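Local coordinates for protein Cys-Gly metallodipeptidase DUG1 (Saccharomyces cerevisiae, PDB 4G1P) that hydrolyses Cys-Gly dipeptides as a metal-dependent homodimeric peptidase and serves as the catalytic component of the glutathione-degrading degradosomal complex, at residues A272-E276 against K277-L281; T6-F9 against Q10-S14; I246-M249 against Q250-S254; E356-T359 against S360-K364. All blocks are in the same frame, centred on the assembly; numbering follows the deposited sequence.

How the interactions relate
The four contacts are all local, made within or at the start of a helix, and they illustrate how one backbone scheme takes on different side-chain chemistry. Interaction 3 is buried, with leucine and methionine packed between a sheet and the second subunit. Interactions 2 and 4 are half-buried, each with an apolar pair facing inward and polar groups on the outer side. Interaction 1 lies at the surface and relies on a hydroxyl cap and a salt bridge. Interactions 3 and 4, with centres about 18 Å apart, belong to helices on the same sheet, strands 210-226 and 340-349; interaction 2 lies across the chain's centre from both, beside helices 135-154 and 458-477.

Interaction 1. Residues A272-E276 against K277-L281; sequences APLTE and KEKAL
A helix N-cap joins Thr275 to Glu278 at the start of helix 276-281, on the surface of the protein. The threonine hydroxyl, OG1, accepts the backbone N-H of Glu278 at 3.0 Å, in a fairly straight bond (161° at the hydrogen). The threonine's chi1 of 66° sets OG1 between the backbone N and the carbonyl carbon, and from there it reaches over the first turn. The carbonyl of the same residue begins the regular helical pattern, since Thr275 O takes Lys279 N at 2.8 Å. Glu278 does not complete a capping box: OE1 stays 3.8 Å from Thr275 N, and OE2 is instead engaged by Arg315 in a salt bridge and by the hydroxyl of Tyr282. Leu274 crosses the Glu278 chain at about a right angle and brings CD1 up to its carboxylate. On another side of the turn, Lys279 bends at chi3 and its ammonium group forms a salt bridge with Glu276; NZ to OE2 is 3.3 Å, weak as a hydrogen bond. The aliphatic part of the lysine also has apolar company, with CE 3.8 Å from CD2 of Leu274.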
loop_
_atom_site.group_PDB
_atom_site.type_symbol
_atom_site.label_atom_id
_atom_site.label_comp_id
_atom_site.label_asym_id
_atom_site.label_seq_id
_atom_site.Cartn_x
_atom_site.Cartn_y
_atom_site.Cartn_z
ATOM N N ALA A 272 -7.735 34.227 -5.501
ATOM C CA ALA A 272 -8.401 35.507 -5.279
ATOM C C ALA A 272 -7.839 36.213 -4.046
ATOM O O ALA A 272 -7.544 35.577 -3.036
ATOM C CB ALA A 272 -9.907 35.309 -5.151
ATOM N N PRO A 273 -7.660 37.536 -4.138
ATOM C CA PRO A 273 -7.075 38.301 -3.029
ATOM C C PRO A 273 -8.035 38.483 -1.857
ATOM O O PRO A 273 -9.261 38.429 -2.009
ATOM C CB PRO A 273 -6.765 39.650 -3.668
ATOM C CG PRO A 273 -7.732 39.750 -4.803
ATOM C CD PRO A 273 -7.883 38.367 -5.331
ATOM N N LEU A 274 -7.458 38.719 -0.689
ATOM C CA LEU A 274 -8.219 38.798 0.534
ATOM C C LEU A 274 -8.898 40.156 0.678
ATOM O O LEU A 274 -8.218 41.172 0.788
ATOM C CB LEU A 274 -7.282 38.556 1.708
ATOM C CG LEU A 274 -7.913 38.503 3.091
ATOM C CD1 LEU A 274 -8.910 37.360 3.172
ATOM C CD2 LEU A 274 -6.831 38.350 4.138
ATOM N N THR A 275 -10.230 40.172 0.697
ATOM C CA THR A 275 -10.992 41.428 0.785
ATOM C C THR A 275 -11.421 41.796 2.201
ATOM O O THR A 275 -11.487 40.948 3.082
ATOM C CB THR A 275 -12.287 41.393 -0.060
ATOM O OG1 THR A 275 -13.191 40.421 0.485
ATOM C CG2 THR A 275 -12.002 41.081 -1.504
ATOM N N GLU A 276 -11.746 43.071 2.394
ATOM C CA GLU A 276 -12.235 43.557 3.676
ATOM C C GLU A 276 -13.627 43.016 3.990
ATOM O O GLU A 276 -13.935 42.703 5.153
ATOM C CB GLU A 276 -12.215 45.079 3.702
ATOM C CG GLU A 276 -10.828 45.637 3.953
ATOM C CD GLU A 276 -10.396 45.514 5.408
ATOM O OE1 GLU A 276 -11.270 45.589 6.296
ATOM O OE2 GLU A 276 -9.185 45.342 5.668
ATOM N N LYS A 277 -14.454 42.893 2.952
ATOM C CA LYS A 277 -15.748 42.241 3.090
ATOM C C LYS A 277 -15.608 40.829 3.647
ATOM O O LYS A 277 -16.193 40.489 4.678
ATOM C CB LYS A 277 -16.457 42.158 1.752
ATOM C CG LYS A 277 -17.692 41.280 1.810
ATOM C CD LYS A 277 -18.914 41.995 1.256
ATOM C CE LYS A 277 -18.633 42.594 -0.118
ATOM N NZ LYS A 277 -19.869 43.154 -0.733
ATOM N N GLU A 278 -14.827 40.007 2.954
ATOM C CA GLU A 278 -14.625 38.625 3.357
ATOM C C GLU A 278 -13.943 38.580 4.709
ATOM O O GLU A 278 -14.226 37.714 5.528
ATOM C CB GLU A 278 -13.818 37.873 2.290
ATOM C CG GLU A 278 -12.797 36.911 2.834
ATOM C CD GLU A 278 -11.909 36.315 1.755
ATOM O OE1 GLU A 278 -11.927 36.813 0.606
ATOM O OE2 GLU A 278 -11.195 35.337 2.063
ATOM N N LYS A 279 -13.068 39.544 4.957
ATOM C CA LYS A 279 -12.363 39.602 6.234
ATOM C C LYS A 279 -13.303 39.904 7.401
ATOM O O LYS A 279 -13.049 39.478 8.530
ATOM C CB LYS A 279 -11.244 40.638 6.185
ATOM C CG LYS A 279 -10.168 40.438 7.219
ATOM C CD LYS A 279 -9.026 41.420 6.994
ATOM C CE LYS A 279 -8.605 41.462 5.524
ATOM N NZ LYS A 279 -7.554 42.499 5.254
ATOM N N ALA A 280 -14.380 40.639 7.130
ATOM C CA ALA A 280 -15.366 40.949 8.162
ATOM C C ALA A 280 -15.936 39.680 8.770
ATOM O O ALA A 280 -15.925 39.499 9.988
ATOM C CB ALA A 280 -16.489 41.795 7.592
ATOM N N LEU A 281 -16.422 38.796 7.904
ATOM C CA LEU A 281 -17.031 37.541 8.332
ATOM C C LEU A 281 -16.108 36.633 9.148
ATOM O O LEU A 281 -16.594 35.771 9.883
ATOM C CB LEU A 281 -17.574 36.780 7.128
ATOM C CG LEU A 281 -18.606 37.541 6.302
ATOM C CD1 LEU A 281 -18.578 37.068 4.869
ATOM C CD2 LEU A 281 -19.991 37.357 6.886
HETATM O O HOH W 1 -6.343 42.469 3.131
#

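Interaction 2. Residues T6-F9 against Q10-S14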
loop_
_atom_site.group_PDB
_atom_site.type_symbol
_atom_site.label_atom_id
_atom_site.label_comp_id
_atom_site.label_asym_id
_atom_site.label_seq_id
_atom_site.Cartn_x
_atom_site.Cartn_y
_atom_site.Cartn_z
ATOM N N THR A 6 -42.729 22.724 19.061
ATOM C CA THR A 6 -42.550 21.995 20.309
ATOM C C THR A 6 -43.161 20.604 20.209
ATOM O O THR A 6 -42.662 19.655 20.802
ATOM C CB THR A 6 -43.178 22.743 21.498
ATOM O OG1 THR A 6 -44.600 22.780 21.344
ATOM C CG2 THR A 6 -42.646 24.161 21.575
ATOM N N SER A 7 -44.247 20.494 19.451
ATOM C CA SER A 7 -44.873 19.206 19.198
ATOM C C SER A 7 -43.902 18.334 18.417
ATOM O O SER A 7 -43.629 17.197 18.792
ATOM C CB SER A 7 -46.160 19.390 18.397
ATOM O OG SER A 7 -47.295 19.378 19.240
ATOM N N VAL A 8 -43.385 18.889 17.327
ATOM C CA VAL A 8 -42.392 18.216 16.497
ATOM C C VAL A 8 -41.111 17.902 17.283
ATOM O O VAL A 8 -40.585 16.797 17.202
ATOM C CB VAL A 8 -42.073 19.031 15.211
ATOM C CG1 VAL A 8 -41.153 18.247 14.284
ATOM C CG2 VAL A 8 -43.341 19.355 14.470
ATOM N N PHE A 9 -40.628 18.862 18.062
ATOM C CA PHE A 9 -39.447 18.625 18.885
ATOM C C PHE A 9 -39.649 17.481 19.885
ATOM O O PHE A 9 -38.723 16.718 20.168
ATOM C CB PHE A 9 -39.042 19.893 19.633
ATOM C CG PHE A 9 -38.390 20.917 18.771
ATOM C CD1 PHE A 9 -38.305 20.739 17.395
ATOM C CD2 PHE A 9 -37.833 22.043 19.329
ATOM C CE1 PHE A 9 -37.698 21.686 16.587
ATOM C CE2 PHE A 9 -37.215 22.983 18.530
ATOM C CZ PHE A 9 -37.151 22.808 17.156
ATOM N N GLN A 10 -40.861 17.366 20.416
ATOM C CA GLN A 10 -41.179 16.321 21.368
ATOM C C GLN A 10 -41.230 14.949 20.704
ATOM O O GLN A 10 -40.797 13.936 21.278
ATOM C CB GLN A 10 -42.508 16.613 22.039
ATOM C CG GLN A 10 -42.432 17.675 23.099
ATOM C CD GLN A 10 -43.804 18.004 23.657
ATOM O OE1 GLN A 10 -44.782 17.312 23.353
ATOM N NE2 GLN A 10 -43.884 19.052 24.485
ATOM N N LYS A 11 -41.774 14.909 19.499
ATOM C CA LYS A 11 -41.875 13.640 18.811
ATOM C C LYS A 11 -40.494 13.177 18.385
ATOM O O LYS A 11 -40.241 11.987 18.282
ATOM C CB LYS A 11 -42.822 13.736 17.623
ATOM C CG LYS A 11 -44.273 13.524 18.015
ATOM C CD LYS A 11 -44.437 12.259 18.843
ATOM C CE LYS A 11 -45.774 12.227 19.580
ATOM N NZ LYS A 11 -46.087 10.861 20.103
ATOM N N ILE A 12 -39.598 14.130 18.151
ATOM C CA ILE A 12 -38.244 13.800 17.746
ATOM C C ILE A 12 -37.531 13.075 18.884
ATOM O O ILE A 12 -36.784 12.124 18.659
ATOM C CB ILE A 12 -37.465 15.048 17.320
ATOM C CG1 ILE A 12 -37.929 15.504 15.938
ATOM C CG2 ILE A 12 -35.976 14.769 17.313
ATOM C CD1 ILE A 12 -37.270 16.781 15.448
ATOM N N ASP A 13 -37.790 13.518 20.109
ATOM C CA ASP A 13 -37.283 12.836 21.287
ATOM C C ASP A 13 -37.911 11.450 21.452
ATOM O O ASP A 13 -37.208 10.471 21.697
ATOM C CB ASP A 13 -37.525 13.682 22.535
ATOM C CG ASP A 13 -36.606 14.884 22.614
ATOM O OD1 ASP A 13 -35.544 14.873 21.950
ATOM O OD2 ASP A 13 -36.935 15.833 23.360
ATOM N N SER A 14 -39.226 11.364 21.292
ATOM C CA SER A 14 -39.944 10.118 21.537
ATOM C C SER A 14 -39.580 9.042 20.538
ATOM O O SER A 14 -39.639 7.859 20.849
ATOM C CB SER A 14 -41.456 10.339 21.454
ATOM O OG SER A 14 -41.862 11.366 22.331
#
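Ile12 lies one helical turn beyond Val8, and its side chain runs back along the carbonyl of that residue. CB sits 3.5 Å from Phe9 O and about as far from Val8 O. CG1, placed beside the backbone N and anti to the carbonyl carbon (chi1 -75°), turns toward the preceding turn and comes to Val8 O. The chain then extends (chi2 177°), and CD1 ends 4.3 Å from CG1 of Val8, a loose apolar contact. Beneath this pair the backbone is bonded in the same spacing, Ile12 N donating to Val8 O at 3.0 Å. The two residues belong to the inner stripe of the amphipathic N-terminal helix 5-14, which lies against the catalytic domain: both touch Ala151 of helix 135-154, while Val8 also meets Ala469 and Ile12 meets Lys466, both of helix 458-477. Phe9 points its ring to Leu408 and Val409 of helix 397-410. On the outer side, Gln10 passes over the carbonyl of Thr6, with CD 3.5 Å from Thr6 O, while Gln10 N donates to that oxygen at 2.9 Å. Asp13 is held from outside the helix, its OD1 forming a salt bridge with Lys466. At the C-terminal end Gln10 O accepts two donors from Ser14, the backbone N and OG, each at 3.0 Å and on opposite faces of its plane.

Interaction 3. Residues I246-M249 against Q250-S254; sequences IDLM and QVLGS
Leu248 and Leu252, one turn apart, cross obliquely, with a single methyl of the second set against the fork of the first. With CG anti to the backbone N (chi1 -174°), Leu248 presents its branch point along the helix; CD2 of Leu252 lies 3.5 Å from Leu248 CG and 3.8 Å from each of its methyls, CD1 and CD2. Met249 takes another course. Its chain bends at chi2 and again at chi3, which brings CE to 4.5 Å from the same Leu252 CD2. Helix 244-252 belongs to the lid domain of this M20 peptidase and lies at the dimer interface: Leu248 rests on strands 210-226 and 340-349, whereas Met249 packs on Met249 of the second subunit. Gln250 stretches outward beyond CG, past the carbonyl of Ile246, with CD 3.9 Å from Ile246 O. Cutting it back to an alanine here would probably leave a gap beside Leu373 of its own chain and Val256 of the second subunit, which the glutamine now touches. Asp247 is gripped from outside the helix by Ser375 and Asn377, and by Ser258 of the second subunit. Where the helix ends, Gly253 N donates to Met249 O at 2.9 Å, and Ser254 OG donates to Val251 O at 2.6 Å.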
loop_
_atom_site.group_PDB
_atom_site.type_symbol
_atom_site.label_atom_id
_atom_site.label_comp_id
_atom_site.label_asym_id
_atom_site.label_seq_id
_atom_site.Cartn_x
_atom_site.Cartn_y
_atom_site.Cartn_z
ATOM N N ILE A 246 12.160 5.650 -7.138
ATOM C CA ILE A 246 13.153 6.669 -6.838
ATOM C C ILE A 246 12.788 7.988 -7.533
ATOM O O ILE A 246 12.791 9.058 -6.916
ATOM C CB ILE A 246 14.560 6.188 -7.200
ATOM C CG1 ILE A 246 14.970 5.055 -6.258
ATOM C CG2 ILE A 246 15.556 7.318 -7.107
ATOM C CD1 ILE A 246 16.276 4.359 -6.633
ATOM N N ASP A 247 12.447 7.904 -8.812
ATOM C CA ASP A 247 11.957 9.079 -9.520
ATOM C C ASP A 247 10.752 9.668 -8.791
ATOM O O ASP A 247 10.678 10.884 -8.564
ATOM C CB ASP A 247 11.586 8.723 -10.958
ATOM C CG ASP A 247 12.753 8.116 -11.723
ATOM O OD1 ASP A 247 13.899 8.304 -11.270
ATOM O OD2 ASP A 247 12.524 7.457 -12.765
ATOM N N LEU A 248 9.834 8.790 -8.396
ATOM C CA LEU A 248 8.568 9.198 -7.798
ATOM C C LEU A 248 8.726 9.975 -6.497
ATOM O O LEU A 248 7.973 10.910 -6.249
ATOM C CB LEU A 248 7.651 7.995 -7.581
ATOM C CG LEU A 248 6.254 8.395 -7.095
ATOM C CD1 LEU A 248 5.505 9.084 -8.225
ATOM C CD2 LEU A 248 5.452 7.222 -6.504
ATOM N N MET A 249 9.691 9.599 -5.665
ATOM C CA MET A 249 9.936 10.359 -4.448
ATOM C C MET A 249 10.374 11.774 -4.789
ATOM O O MET A 249 10.053 12.734 -4.088
ATOM C CB MET A 249 10.981 9.678 -3.573
ATOM C CG MET A 249 10.594 8.261 -3.169
ATOM S SD MET A 249 9.053 8.141 -2.226
ATOM C CE MET A 249 7.797 7.855 -3.484
ATOM N N GLN A 250 11.099 11.906 -5.887
ATOM C CA GLN A 250 11.549 13.213 -6.301
ATOM C C GLN A 250 10.414 14.054 -6.890
ATOM O O GLN A 250 10.255 15.216 -6.537
ATOM C CB GLN A 250 12.756 13.083 -7.234
ATOM C CG GLN A 250 14.044 12.951 -6.436
ATOM C CD GLN A 250 15.129 12.161 -7.138
ATOM O OE1 GLN A 250 15.025 11.840 -8.322
ATOM N NE2 GLN A 250 16.190 11.840 -6.398
ATOM N N VAL A 251 9.610 13.466 -7.762
ATOM C CA VAL A 251 8.522 14.212 -8.367
ATOM C C VAL A 251 7.504 14.621 -7.311
ATOM O O VAL A 251 7.114 15.784 -7.222
ATOM C CB VAL A 251 7.850 13.415 -9.500
ATOM C CG1 VAL A 251 6.551 14.071 -9.916
ATOM C CG2 VAL A 251 8.784 13.315 -10.697
ATOM N N LEU A 252 7.099 13.657 -6.498
ATOM C CA LEU A 252 6.111 13.883 -5.452
ATOM C C LEU A 252 6.640 14.865 -4.429
ATOM O O LEU A 252 5.899 15.686 -3.899
ATOM C CB LEU A 252 5.791 12.565 -4.755
ATOM C CG LEU A 252 4.387 11.986 -4.871
ATOM C CD1 LEU A 252 3.669 12.514 -6.108
ATOM C CD2 LEU A 252 4.462 10.469 -4.874
ATOM N N GLY A 253 7.937 14.780 -4.161
ATOM C CA GLY A 253 8.555 15.592 -3.133
ATOM C C GLY A 253 8.798 17.019 -3.581
ATOM O O GLY A 253 9.422 17.796 -2.873
ATOM N N SER A 254 8.288 17.371 -4.752
ATOM C CA SER A 254 8.550 18.675 -5.328
ATOM C C SER A 254 7.259 19.460 -5.415
ATOM O O SER A 254 7.228 20.547 -5.993
ATOM C CB SER A 254 9.130 18.522 -6.731
ATOM O OG SER A 254 8.106 18.183 -7.656
#

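Interaction 4. Residues E356-T359 against S360-K364; sequences EKLT and SLVQK
The carboxamide of Gln363 carries the Thr359 methyl over one face: CG2 is 4.0 Å from Gln363 CD and almost straight above the plane. Thr359 O lies on that same face, 3.7 Å from Gln363 CD, and the amide NE2 makes a weak hydrogen bond to Thr381 O. The two side chains run side by side and point the same way. At Thr359, chi1 -72° puts OG1 beside the backbone N and leaves CG2 anti to it, with the hydroxyl bonded to that of Tyr221. Replacing the glutamine with an alanine here is likely to strip the cover from the threonine methyl and leave Thr381 O without its weak donor. Lys357 and Leu361 meet obliquely, Lys357 NZ coming 3.9 Å from Leu361 CD1, and both touch Met270. Toward the interior, Leu358 CD1 approaches Val362 CG2 at 4.1 Å. Each pair spans one turn, held by backbone bonds such as Gln363 N to Thr359 O at 2.9 Å. Leu358 and Val362 press on Tyr221 and Ile347 of strands 210-226 and 340-349, the arrangement of an amphipathic helix covering one face of the antiparallel sheet in the two-layer alpha/beta lid domain of M20 peptidases.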
loop_
_atom_site.group_PDB
_atom_site.type_symbol
_atom_site.label_atom_id
_atom_site.label_comp_id
_atom_site.label_asym_id
_atom_site.label_seq_id
_atom_site.Cartn_x
_atom_site.Cartn_y
_atom_site.Cartn_z
ATOM N N GLU A 356 -9.275 23.353 -15.130
ATOM C CA GLU A 356 -8.453 23.146 -16.320
ATOM C C GLU A 356 -7.027 23.672 -16.180
ATOM O O GLU A 356 -6.062 22.912 -16.289
ATOM C CB GLU A 356 -9.103 23.841 -17.507
ATOM C CG GLU A 356 -9.204 22.996 -18.752
ATOM C CD GLU A 356 -10.424 22.108 -18.736
ATOM O OE1 GLU A 356 -11.095 22.062 -17.681
ATOM O OE2 GLU A 356 -10.719 21.469 -19.775
ATOM N N LYS A 357 -6.895 24.975 -15.945
ATOM C CA LYS A 357 -5.573 25.583 -15.812
ATOM C C LYS A 357 -4.735 24.927 -14.711
ATOM O O LYS A 357 -3.529 24.735 -14.864
ATOM C CB LYS A 357 -5.669 27.098 -15.585
ATOM C CG LYS A 357 -4.302 27.798 -15.659
ATOM C CD LYS A 357 -4.412 29.327 -15.583
ATOM C CE LYS A 357 -3.032 30.017 -15.580
ATOM N NZ LYS A 357 -2.563 30.442 -14.211
ATOM N N LEU A 358 -5.383 24.586 -13.604
ATOM C CA LEU A 358 -4.689 23.986 -12.482
ATOM C C LEU A 358 -4.086 22.664 -12.921
ATOM O O LEU A 358 -2.931 22.361 -12.622
ATOM C CB LEU A 358 -5.647 23.760 -11.320
ATOM C CG LEU A 358 -5.022 23.018 -10.146
ATOM C CD1 LEU A 358 -3.830 23.756 -9.644
ATOM C CD2 LEU A 358 -6.007 22.847 -9.046
ATOM N N THR A 359 -4.879 21.889 -13.647
ATOM C CA THR A 359 -4.435 20.609 -14.158
ATOM C C THR A 359 -3.254 20.750 -15.117
ATOM O O THR A 359 -2.301 19.961 -15.072
ATOM C CB THR A 359 -5.591 19.885 -14.835
ATOM O OG1 THR A 359 -6.495 19.435 -13.825
ATOM C CG2 THR A 359 -5.103 18.691 -15.646
ATOM N N SER A 360 -3.309 21.758 -15.979
ATOM C CA SER A 360 -2.197 22.020 -16.867
ATOM C C SER A 360 -0.973 22.369 -16.055
ATOM O O SER A 360 0.120 21.860 -16.316
ATOM C CB SER A 360 -2.518 23.155 -17.825
ATOM O OG SER A 360 -3.481 22.738 -18.771
ATOM N N LEU A 361 -1.151 23.230 -15.060
ATOM C CA LEU A 361 -0.011 23.669 -14.270
ATOM C C LEU A 361 0.616 22.479 -13.570
ATOM O O LEU A 361 1.834 22.391 -13.459
ATOM C CB LEU A 361 -0.431 24.714 -13.249
ATOM C CG LEU A 361 -0.834 26.060 -13.841
ATOM C CD1 LEU A 361 -1.545 26.918 -12.779
ATOM C CD2 LEU A 361 0.384 26.785 -14.435
ATOM N N VAL A 362 -0.238 21.564 -13.114
ATOM C CA VAL A 362 0.192 20.401 -12.360
ATOM C C VAL A 362 0.976 19.451 -13.264
ATOM O O VAL A 362 2.036 18.964 -12.887
ATOM C CB VAL A 362 -1.007 19.689 -11.717
ATOM C CG1 VAL A 362 -0.631 18.283 -11.289
ATOM C CG2 VAL A 362 -1.512 20.488 -10.524
ATOM N N GLN A 363 0.456 19.217 -14.461
ATOM C CA GLN A 363 1.137 18.412 -15.458
ATOM C C GLN A 363 2.462 19.029 -15.896
ATOM O O GLN A 363 3.494 18.347 -15.985
ATOM C CB GLN A 363 0.234 18.234 -16.669
ATOM C CG GLN A 363 -0.861 17.224 -16.457
ATOM C CD GLN A 363 -1.913 17.288 -17.532
ATOM O OE1 GLN A 363 -1.972 18.256 -18.288
ATOM N NE2 GLN A 363 -2.747 16.259 -17.616
ATOM N N LYS A 364 2.424 20.321 -16.184
ATOM C CA LYS A 364 3.630 21.035 -16.574
ATOM C C LYS A 364 4.716 20.864 -15.518
ATOM O O LYS A 364 5.862 20.574 -15.842
ATOM C CB LYS A 364 3.317 22.515 -16.834
ATOM C CG LYS A 364 4.526 23.409 -17.093
ATOM C CD LYS A 364 4.090 24.784 -17.624
ATOM C CE LYS A 364 5.106 25.884 -17.294
ATOM N NZ LYS A 364 6.000 26.265 -18.434
#